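Ice-binding protein (Colwellia, PDB 3WP9) binds to the surface of ice crystals, inhibiting their growth and their recrystallization into larger grains, which may protect membranes from freezing injury. Local coordinates at residues T13-L17 / T213-P217; S28-V34 / E50-Y56; V167-L173 / L184-S190. All coordinates share one frame; numbering follows the deposited sequence.

Contact 1: T13-L17 / T213-P217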
loop_
_atom_site.group_PDB
_atom_site.type_symbol
_atom_site.label_atom_id
_atom_site.label_comp_id
_atom_site.label_asym_id
_atom_site.label_seq_id
_atom_site.Cartn_x
_atom_site.Cartn_y
_atom_site.Cartn_z
ATOM N N THR A 13 10.418 0.857 -5.688
ATOM C CA THR A 13 10.860 2.227 -5.921
ATOM C C THR A 13 9.650 3.163 -6.044
ATOM O O THR A 13 9.793 4.387 -6.095
ATOM C CB THR A 13 11.734 2.363 -7.153
ATOM O OG1 THR A 13 11.061 1.816 -8.267
ATOM C CG2 THR A 13 13.030 1.584 -6.986
ATOM N N PHE A 14 8.453 2.565 -6.032
ATOM C CA PHE A 14 7.242 3.419 -6.114
ATOM C C PHE A 14 6.496 3.514 -4.792
ATOM O O PHE A 14 6.363 2.518 -4.031
ATOM C CB PHE A 14 6.295 2.866 -7.190
ATOM C CG PHE A 14 6.798 3.034 -8.589
ATOM C CD1 PHE A 14 6.483 4.175 -9.353
ATOM C CD2 PHE A 14 7.652 2.078 -9.167
ATOM C CE1 PHE A 14 6.937 4.360 -10.640
ATOM C CE2 PHE A 14 8.119 2.243 -10.473
ATOM C CZ PHE A 14 7.764 3.374 -11.226
ATOM N N THR A 15 6.004 4.735 -4.524
ATOM C CA THR A 15 5.042 4.988 -3.447
ATOM C C THR A 15 3.574 4.712 -3.834
ATOM O O THR A 15 2.787 4.148 -3.008
ATOM C CB THR A 15 5.216 6.404 -2.934
ATOM O OG1 THR A 15 6.568 6.524 -2.408
ATOM C CG2 THR A 15 4.204 6.651 -1.840
ATOM N N ILE A 16 3.328 4.946 -5.133
ATOM C CA ILE A 16 2.012 4.521 -5.752
ATOM C C ILE A 16 2.355 3.940 -7.116
ATOM O O ILE A 16 2.993 4.640 -7.908
ATOM C CB ILE A 16 0.997 5.696 -5.887
ATOM C CG1 ILE A 16 0.764 6.395 -4.545
ATOM C CG2 ILE A 16 -0.352 5.104 -6.357
ATOM C CD1 ILE A 16 -0.089 7.681 -4.568
ATOM N N LEU A 17 1.859 2.737 -7.393
ATOM C CA LEU A 17 2.015 2.094 -8.695
ATOM C C LEU A 17 0.668 1.461 -8.907
ATOM O O LEU A 17 0.158 0.798 -8.059
ATOM C CB LEU A 17 3.113 0.985 -8.672
ATOM C CG LEU A 17 3.306 0.329 -10.079
ATOM C CD1 LEU A 17 3.798 1.332 -11.115
ATOM C CD2 LEU A 17 4.243 -0.849 -9.904
ATOM N N THR A 213 -1.967 12.420 2.438
ATOM C CA THR A 213 -0.491 12.486 2.523
ATOM C C THR A 213 -0.071 11.050 2.412
ATOM O O THR A 213 -0.422 10.203 3.254
ATOM C CB THR A 213 -0.133 12.969 3.894
ATOM O OG1 THR A 213 -0.659 14.300 4.084
ATOM C CG2 THR A 213 1.434 13.005 4.041
ATOM N N ILE A 214 0.646 10.740 1.336
ATOM C CA ILE A 214 1.106 9.425 1.096
ATOM C C ILE A 214 2.655 9.465 1.108
ATOM O O ILE A 214 3.241 10.121 0.209
ATOM C CB ILE A 214 0.610 8.876 -0.270
ATOM C CG1 ILE A 214 -0.949 9.080 -0.457
ATOM C CG2 ILE A 214 1.029 7.421 -0.442
ATOM C CD1 ILE A 214 -1.899 8.313 0.424
ATOM N N ASN A 215 3.246 8.745 2.083
ATOM C CA ASN A 215 4.733 8.787 2.235
ATOM C C ASN A 215 5.375 7.435 1.989
ATOM O O ASN A 215 4.911 6.427 2.567
ATOM C CB ASN A 215 5.070 9.141 3.672
ATOM C CG ASN A 215 4.538 10.489 4.126
ATOM O OD1 ASN A 215 4.646 11.466 3.411
ATOM N ND2 ASN A 215 3.995 10.538 5.326
ATOM N N ALA A 216 6.461 7.397 1.189
ATOM C CA ALA A 216 7.223 6.155 1.154
ATOM C C ALA A 216 7.654 5.787 2.599
ATOM O O ALA A 216 7.881 6.676 3.440
ATOM C CB ALA A 216 8.425 6.270 0.250
ATOM N N PRO A 217 7.693 4.479 2.935
ATOM C CA PRO A 217 8.017 4.030 4.300
ATOM C C PRO A 217 9.535 4.105 4.516
ATOM O O PRO A 217 10.315 3.949 3.596
ATOM C CB PRO A 217 7.527 2.579 4.329
ATOM C CG PRO A 217 7.631 2.156 2.875
ATOM C CD PRO A 217 7.475 3.349 2.000
#

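Contact 2: S28-V34 / E50-Y56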
loop_
_atom_site.group_PDB
_atom_site.type_symbol
_atom_site.label_atom_id
_atom_site.label_comp_id
_atom_site.label_asym_id
_atom_site.label_seq_id
_atom_site.Cartn_x
_atom_site.Cartn_y
_atom_site.Cartn_z
ATOM N N SER A 28 -3.226 16.580 -2.622
ATOM C CA SER A 28 -2.615 15.506 -1.906
ATOM C C SER A 28 -1.145 15.799 -1.976
ATOM O O SER A 28 -0.744 16.648 -2.771
ATOM C CB SER A 28 -2.901 14.181 -2.622
ATOM O OG SER A 28 -4.251 13.864 -2.318
ATOM N N THR A 29 -0.379 15.127 -1.149
ATOM C CA THR A 29 1.073 15.186 -1.221
ATOM C C THR A 29 1.595 13.794 -1.218
ATOM O O THR A 29 1.261 12.986 -0.304
ATOM C CB THR A 29 1.619 15.861 0.033
ATOM O OG1 THR A 29 1.153 17.208 0.064
ATOM C CG2 THR A 29 3.137 15.934 -0.042
ATOM N N VAL A 30 2.353 13.434 -2.235
ATOM C CA VAL A 30 2.920 12.112 -2.336
ATOM C C VAL A 30 4.445 12.304 -2.285
ATOM O O VAL A 30 4.963 12.974 -3.159
ATOM C CB VAL A 30 2.521 11.398 -3.652
ATOM C CG1 VAL A 30 3.129 10.025 -3.715
ATOM C CG2 VAL A 30 0.989 11.326 -3.706
ATOM N N THR A 31 5.075 11.837 -1.208
ATOM C CA THR A 31 6.560 11.905 -1.166
ATOM C C THR A 31 7.093 10.548 -1.614
ATOM O O THR A 31 7.030 9.594 -0.821
ATOM C CB THR A 31 7.021 12.172 0.276
ATOM O OG1 THR A 31 6.500 13.437 0.739
ATOM C CG2 THR A 31 8.549 12.235 0.329
ATOM N N GLY A 32 7.577 10.465 -2.857
ATOM C CA GLY A 32 8.029 9.250 -3.509
ATOM C C GLY A 32 7.652 9.339 -4.991
ATOM O O GLY A 32 7.173 10.375 -5.449
ATOM N N ASN A 33 7.898 8.272 -5.728
ATOM C CA ASN A 33 7.630 8.130 -7.130
ATOM C C ASN A 33 6.249 7.524 -7.327
ATOM O O ASN A 33 5.776 6.693 -6.538
ATOM C CB ASN A 33 8.679 7.213 -7.746
ATOM C CG ASN A 33 10.078 7.698 -7.434
ATOM O OD1 ASN A 33 10.400 8.873 -7.639
ATOM N ND2 ASN A 33 10.888 6.818 -6.870
ATOM N N VAL A 34 5.629 7.952 -8.417
ATOM C CA VAL A 34 4.343 7.323 -8.813
ATOM C C VAL A 34 4.436 6.947 -10.267
ATOM O O VAL A 34 5.155 7.594 -11.091
ATOM C CB VAL A 34 3.160 8.311 -8.642
ATOM C CG1 VAL A 34 3.184 8.867 -7.192
ATOM C CG2 VAL A 34 3.261 9.414 -9.656
ATOM N N GLU A 50 1.825 17.848 -6.769
ATOM C CA GLU A 50 1.453 16.972 -5.683
ATOM C C GLU A 50 2.460 15.820 -5.456
ATOM O O GLU A 50 2.268 15.049 -4.502
ATOM C CB GLU A 50 0.035 16.366 -5.915
ATOM C CG GLU A 50 -1.026 17.429 -6.069
ATOM C CD GLU A 50 -2.344 16.815 -6.466
ATOM O OE1 GLU A 50 -3.150 16.517 -5.526
ATOM O OE2 GLU A 50 -2.527 16.559 -7.693
ATOM N N VAL A 51 3.486 15.668 -6.305
ATOM C CA VAL A 51 4.401 14.534 -6.211
ATOM C C VAL A 51 5.821 15.126 -5.950
ATOM O O VAL A 51 6.283 15.966 -6.748
ATOM C CB VAL A 51 4.357 13.639 -7.483
ATOM C CG1 VAL A 51 5.279 12.437 -7.373
ATOM C CG2 VAL A 51 2.923 13.105 -7.695
ATOM N N THR A 52 6.453 14.771 -4.822
ATOM C CA THR A 52 7.873 15.188 -4.702
ATOM C C THR A 52 8.928 14.367 -5.428
ATOM O O THR A 52 10.034 14.890 -5.648
ATOM C CB THR A 52 8.312 15.290 -3.269
ATOM O OG1 THR A 52 8.277 13.956 -2.715
ATOM C CG2 THR A 52 7.412 16.330 -2.513
ATOM N N GLY A 53 8.675 13.118 -5.779
ATOM C CA GLY A 53 9.550 12.366 -6.654
ATOM C C GLY A 53 9.215 12.434 -8.128
ATOM O O GLY A 53 8.812 13.481 -8.633
ATOM N N ALA A 54 9.417 11.326 -8.820
ATOM C CA ALA A 54 9.243 11.251 -10.261
ATOM C C ALA A 54 7.862 10.681 -10.519
ATOM O O ALA A 54 7.335 9.909 -9.689
ATOM C CB ALA A 54 10.244 10.312 -10.884
ATOM N N MET A 55 7.329 11.018 -11.673
ATOM C CA MET A 55 6.059 10.492 -12.137
ATOM C C MET A 55 6.343 9.849 -13.470
ATOM O O MET A 55 6.795 10.568 -14.395
ATOM C CB MET A 55 5.090 11.667 -12.317
ATOM C CG MET A 55 3.690 11.252 -12.669
ATOM S SD MET A 55 2.683 12.740 -13.017
ATOM C CE MET A 55 2.554 13.452 -11.407
ATOM N N TYR A 56 6.109 8.521 -13.581
ATOM C CA TYR A 56 6.394 7.791 -14.746
ATOM C C TYR A 56 5.170 7.393 -15.484
ATOM O O TYR A 56 4.228 6.817 -14.860
ATOM C CB TYR A 56 7.147 6.520 -14.319
ATOM C CG TYR A 56 8.544 6.830 -13.842
ATOM C CD1 TYR A 56 9.536 7.202 -14.750
ATOM C CD2 TYR A 56 8.859 6.803 -12.471
ATOM C CE1 TYR A 56 10.826 7.527 -14.303
ATOM C CE2 TYR A 56 10.140 7.074 -12.016
ATOM C CZ TYR A 56 11.092 7.470 -12.928
ATOM O OH TYR A 56 12.350 7.768 -12.470
#

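Contact 3: V167-L173 / L184-S190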
loop_
_atom_site.group_PDB
_atom_site.type_symbol
_atom_site.label_atom_id
_atom_site.label_comp_id
_atom_site.label_asym_id
_atom_site.label_seq_id
_atom_site.Cartn_x
_atom_site.Cartn_y
_atom_site.Cartn_z
ATOM N N VAL A 167 -4.252 -8.236 -0.446
ATOM C CA VAL A 167 -5.712 -8.078 -0.404
ATOM C C VAL A 167 -6.230 -8.505 -1.775
ATOM O O VAL A 167 -5.954 -7.914 -2.816
ATOM C CB VAL A 167 -6.088 -6.602 -0.127
ATOM C CG1 VAL A 167 -7.595 -6.470 -0.014
ATOM C CG2 VAL A 167 -5.350 -6.098 1.189
ATOM N N ALA A 168 -6.990 -9.575 -1.730
ATOM C CA ALA A 168 -7.549 -10.120 -2.983
ATOM C C ALA A 168 -8.747 -9.343 -3.504
ATOM O O ALA A 168 -9.042 -9.437 -4.712
ATOM C CB ALA A 168 -7.861 -11.619 -2.769
ATOM N N GLY A 169 -9.453 -8.591 -2.618
ATOM C CA GLY A 169 -10.541 -7.665 -2.971
ATOM C C GLY A 169 -10.057 -6.278 -3.183
ATOM O O GLY A 169 -9.041 -6.069 -3.894
ATOM N N TYR A 170 -10.791 -5.278 -2.657
ATOM C CA TYR A 170 -10.289 -3.904 -2.747
ATOM C C TYR A 170 -9.748 -3.559 -1.333
ATOM O O TYR A 170 -10.071 -4.195 -0.370
ATOM C CB TYR A 170 -11.369 -2.895 -3.109
ATOM C CG TYR A 170 -12.575 -2.901 -2.146
ATOM C CD1 TYR A 170 -12.490 -2.265 -0.902
ATOM C CD2 TYR A 170 -13.762 -3.536 -2.454
ATOM C CE1 TYR A 170 -13.547 -2.254 -0.022
ATOM C CE2 TYR A 170 -14.850 -3.561 -1.578
ATOM C CZ TYR A 170 -14.782 -2.940 -0.344
ATOM O OH TYR A 170 -15.811 -2.984 0.631
ATOM N N THR A 171 -9.007 -2.494 -1.295
ATOM C CA THR A 171 -8.617 -1.838 0.005
ATOM C C THR A 171 -9.282 -0.438 0.023
ATOM O O THR A 171 -9.136 0.303 -0.975
ATOM C CB THR A 171 -7.119 -1.681 -0.015
ATOM O OG1 THR A 171 -6.547 -2.985 -0.031
ATOM C CG2 THR A 171 -6.688 -0.984 1.278
ATOM N N ALA A 172 -10.021 -0.112 1.091
ATOM C CA ALA A 172 -10.707 1.171 1.222
ATOM C C ALA A 172 -10.369 1.688 2.637
ATOM O O ALA A 172 -10.765 1.095 3.609
ATOM C CB ALA A 172 -12.231 1.047 0.996
ATOM N N LEU A 173 -9.731 2.843 2.664
ATOM C CA LEU A 173 -9.424 3.488 3.952
ATOM C C LEU A 173 -10.324 4.709 4.069
ATOM O O LEU A 173 -10.509 5.475 3.083
ATOM C CB LEU A 173 -7.947 3.900 3.879
ATOM C CG LEU A 173 -6.901 2.843 3.424
ATOM C CD1 LEU A 173 -5.514 3.461 3.558
ATOM C CD2 LEU A 173 -7.052 1.598 4.286
ATOM N N LEU A 184 -0.508 -4.532 -1.271
ATOM C CA LEU A 184 -0.499 -5.344 -2.566
ATOM C C LEU A 184 -1.934 -5.716 -2.826
ATOM O O LEU A 184 -2.482 -6.699 -2.330
ATOM C CB LEU A 184 0.393 -6.583 -2.428
ATOM C CG LEU A 184 1.848 -6.121 -2.314
ATOM C CD1 LEU A 184 2.566 -7.240 -1.567
ATOM C CD2 LEU A 184 2.469 -5.841 -3.702
ATOM N N SER A 185 -2.650 -4.827 -3.516
ATOM C CA SER A 185 -4.097 -5.048 -3.751
ATOM C C SER A 185 -4.293 -5.659 -5.128
ATOM O O SER A 185 -3.693 -5.182 -6.088
ATOM C CB SER A 185 -4.857 -3.686 -3.778
ATOM O OG SER A 185 -6.240 -3.932 -3.949
ATOM N N LYS A 186 -5.154 -6.629 -5.193
ATOM C CA LYS A 186 -5.465 -7.259 -6.492
ATOM C C LYS A 186 -6.311 -6.332 -7.339
ATOM O O LYS A 186 -6.364 -6.463 -8.590
ATOM C CB LYS A 186 -6.154 -8.600 -6.254
ATOM C CG LYS A 186 -6.516 -9.349 -7.559
ATOM C CD LYS A 186 -5.632 -10.547 -7.844
ATOM C CE LYS A 186 -4.271 -10.073 -8.310
ATOM N NZ LYS A 186 -3.460 -11.012 -9.187
ATOM N N THR A 187 -7.111 -5.519 -6.671
ATOM C CA THR A 187 -7.944 -4.583 -7.446
ATOM C C THR A 187 -7.582 -3.150 -7.037
ATOM O O THR A 187 -6.371 -2.754 -7.213
ATOM C CB THR A 187 -9.493 -4.830 -7.387
ATOM O OG1 THR A 187 -10.009 -4.653 -6.088
ATOM C CG2 THR A 187 -9.883 -6.294 -7.829
ATOM N N LEU A 188 -8.570 -2.408 -6.520
ATOM C CA LEU A 188 -8.366 -0.979 -6.300
ATOM C C LEU A 188 -7.894 -0.652 -4.884
ATOM O O LEU A 188 -8.131 -1.428 -3.981
ATOM C CB LEU A 188 -9.568 -0.122 -6.662
ATOM C CG LEU A 188 -10.799 -0.056 -5.855
ATOM C CD1 LEU A 188 -10.455 0.319 -4.425
ATOM C CD2 LEU A 188 -11.702 1.094 -6.343
ATOM N N ILE A 189 -7.282 0.497 -4.773
ATOM C CA ILE A 189 -6.984 1.022 -3.428
ATOM C C ILE A 189 -7.600 2.395 -3.372
ATOM O O ILE A 189 -7.237 3.247 -4.197
ATOM C CB ILE A 189 -5.444 1.074 -3.105
ATOM C CG1 ILE A 189 -4.820 -0.325 -3.180
ATOM C CG2 ILE A 189 -5.198 1.760 -1.723
ATOM C CD1 ILE A 189 -3.270 -0.251 -3.260
ATOM N N SER A 190 -8.529 2.618 -2.398
ATOM C CA SER A 190 -9.198 3.880 -2.282
ATOM C C SER A 190 -8.782 4.454 -0.922
ATOM O O SER A 190 -8.928 3.742 0.079
ATOM C CB SER A 190 -10.758 3.620 -2.313
ATOM O OG SER A 190 -11.459 4.755 -1.891
HETATM O O HOH W 1 -12.038 4.545 0.848
#

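Contact 1: T13-L17 / T213-P217
Thr15 lays its methyl CG2 against the methyl CG2 of Ile214, and the 3.6 Å between these two carbons marks where the corner of 13-17 meets the strand 213-215. A first torsion of -61° accounts for the pairing: CG2 stands anti to the backbone N and points at the isoleucine, while OG1, anti to the carbonyl carbon and beside the backbone N, meets Ala216. OG1 lies 3.3 Å from Ala216 CB, a close packing contact between a hydroxyl and a methyl. Ile214 contributes the same branch a second time, its CG2 lying 4.2 Å from Ile16 CG1, so that one methyl is touched by two consecutive residues of the other segment. At the backbone level the nearest approach is Thr15 CA to Ala216 CA, 5.2 Å.

The segments belong to two sides of a right-handed beta-helix. The chain turns a corner at Thr15 and Ile16, within the broken strand 14-18, while 213-215 lies in another sheet, beside strand 29-31. Leu201, Leu209 and Val30 pack around the same isoleucines, placing them in the apolar interior, whereas Asn215 points its CB away and gives its ND2 to Asn198 OD1.

No hydrogen bond joins the two segments, and they bury only 174 Å² between them. The polar end of Thr15 finds a weak bond outside the pair, at Thr31 O. The chemistry implies direct van der Waals packing, mostly between aliphatic carbons, in a geometry probably set by the backbone bonds of Thr15 with Asn33 and Leu201 of neighbouring coils.

Contact 2: S28-V34 / E50-Y56
With CG of Asn33 anti to its carbonyl carbon (chi1 -54°) and the amide twisted by a chi2 of -50°, OD1 is carried across to the backbone of Ala54. It receives Ala54 N at 2.9 Å, almost straight at 171° about the hydrogen; the donor lies in the plane of the side-chain carbonyl, on a lone pair. Val34, next in the chain, splits its methyls between two partners. Its CG2 runs alongside Met55, 3.6 Å from Met55 CG, whereas CG1 meets Val51 CG1 tip to tip at 4.1 Å.

Backbone bonds flank this corner on either side. Before it, Val30 N reaches Glu50 O at 2.8 Å and Val30 O takes Thr52 N at 2.9 Å. Beyond it, Ala54 O accepts Val34 N and Val34 O accepts Tyr56 N at 2.8 Å, the parallel pairing of strands 33-36 and 55-57. Successive coils of the right-handed beta-helix are thus stacked in register, and Asn33 belongs to the turn between two of its sides. Its ND2 binds Thr13 O, so one amide joins the coil on each side of its own. A leucine here would probably leave Ala54 N without its acceptor and Thr13 O without its donor, loosening the corner on both sides.

Where the turn bends, backbone bonding thins out: Gly53 N to Gly32 O is a weak, bent bond. Thr52 crosses Thr31 at an angle, and its OG1 sits 3.1 Å from Thr31 CA. The Tyr56 side chain touches Leu73 and Leu74 of helix 71-89.

Contact 3: V167-L173 / L184-S190
Gly169 and Thr187 meet at the bend of two stacked coils, where Gly169 O accepts the hydroxyl of Thr187 at 2.8 Å from OG1. A chi1 of 64° tucks OG1 between the threonine's own N and carbonyl carbon and turns it to the glycine. The donor stands well above the carbonyl plane, 62° out of it, and so is not on a lone pair. Thr187 N adds a weak bond to the same oxygen.

On one side of this bend, Val167 N binds Leu184 O and Val167 O takes Lys186 N at 2.8 Å. On the other, Thr171 N binds Leu188 O at 3.0 Å, Thr171 O accepts Ser190 N at 2.8 Å, and Leu173 N closes the run on Ser190 O at 2.9 Å. This is parallel beta pairing between neighbouring coils of the right-handed beta-helix, interrupted only where each coil turns from one sheet to the next.

Leu188 O carries a second donor: Ser185 OG, from its own segment, reaches it at 3.1 Å and thereby spans the turn from within. A water bonds to Leu173 O and Ser190 OG, and weakly to Ser190 O, bridging the two strands at Leu173 and Ser190. The nonpolar share is smaller, with Tyr170 CB 3.6 Å from Leu188 CD1, while the phenol OH turns elsewhere, to Asn145 ND2. Lys186 likewise leads its ammonium away, toward the ring of Tyr85.

Thr171 OG1 is the exception, buried with no partner in the model; even Ser185 OG is 4.0 Å from Thr171 OG1. The chemistry implies a turn fixed mainly by main-chain acceptors and two hydroxyls, with one oxygen left unsatisfied, which probably carries some energetic cost.

How the contacts relate
Along the chain, contact 1 spans almost the whole protein, with contact 2 and then contact 3 falling between its two segments. Contacts 1 and 2 touch, their centres about 8 Å apart, and the backbone bond between Asn33 O and Thr15 N joins them. Contact 3 lies apart, its centre about 15 Å from that of contact 1 and 20 Å from that of contact 2. All three reach the sheet that includes strands 33-36, 14-18 and 182-185. There the N-terminal strand 14-18 sits between 33-36 and the late strand 200-203, so the early and late coils join into one continuous beta-helix, beside which helix 71-89 packs.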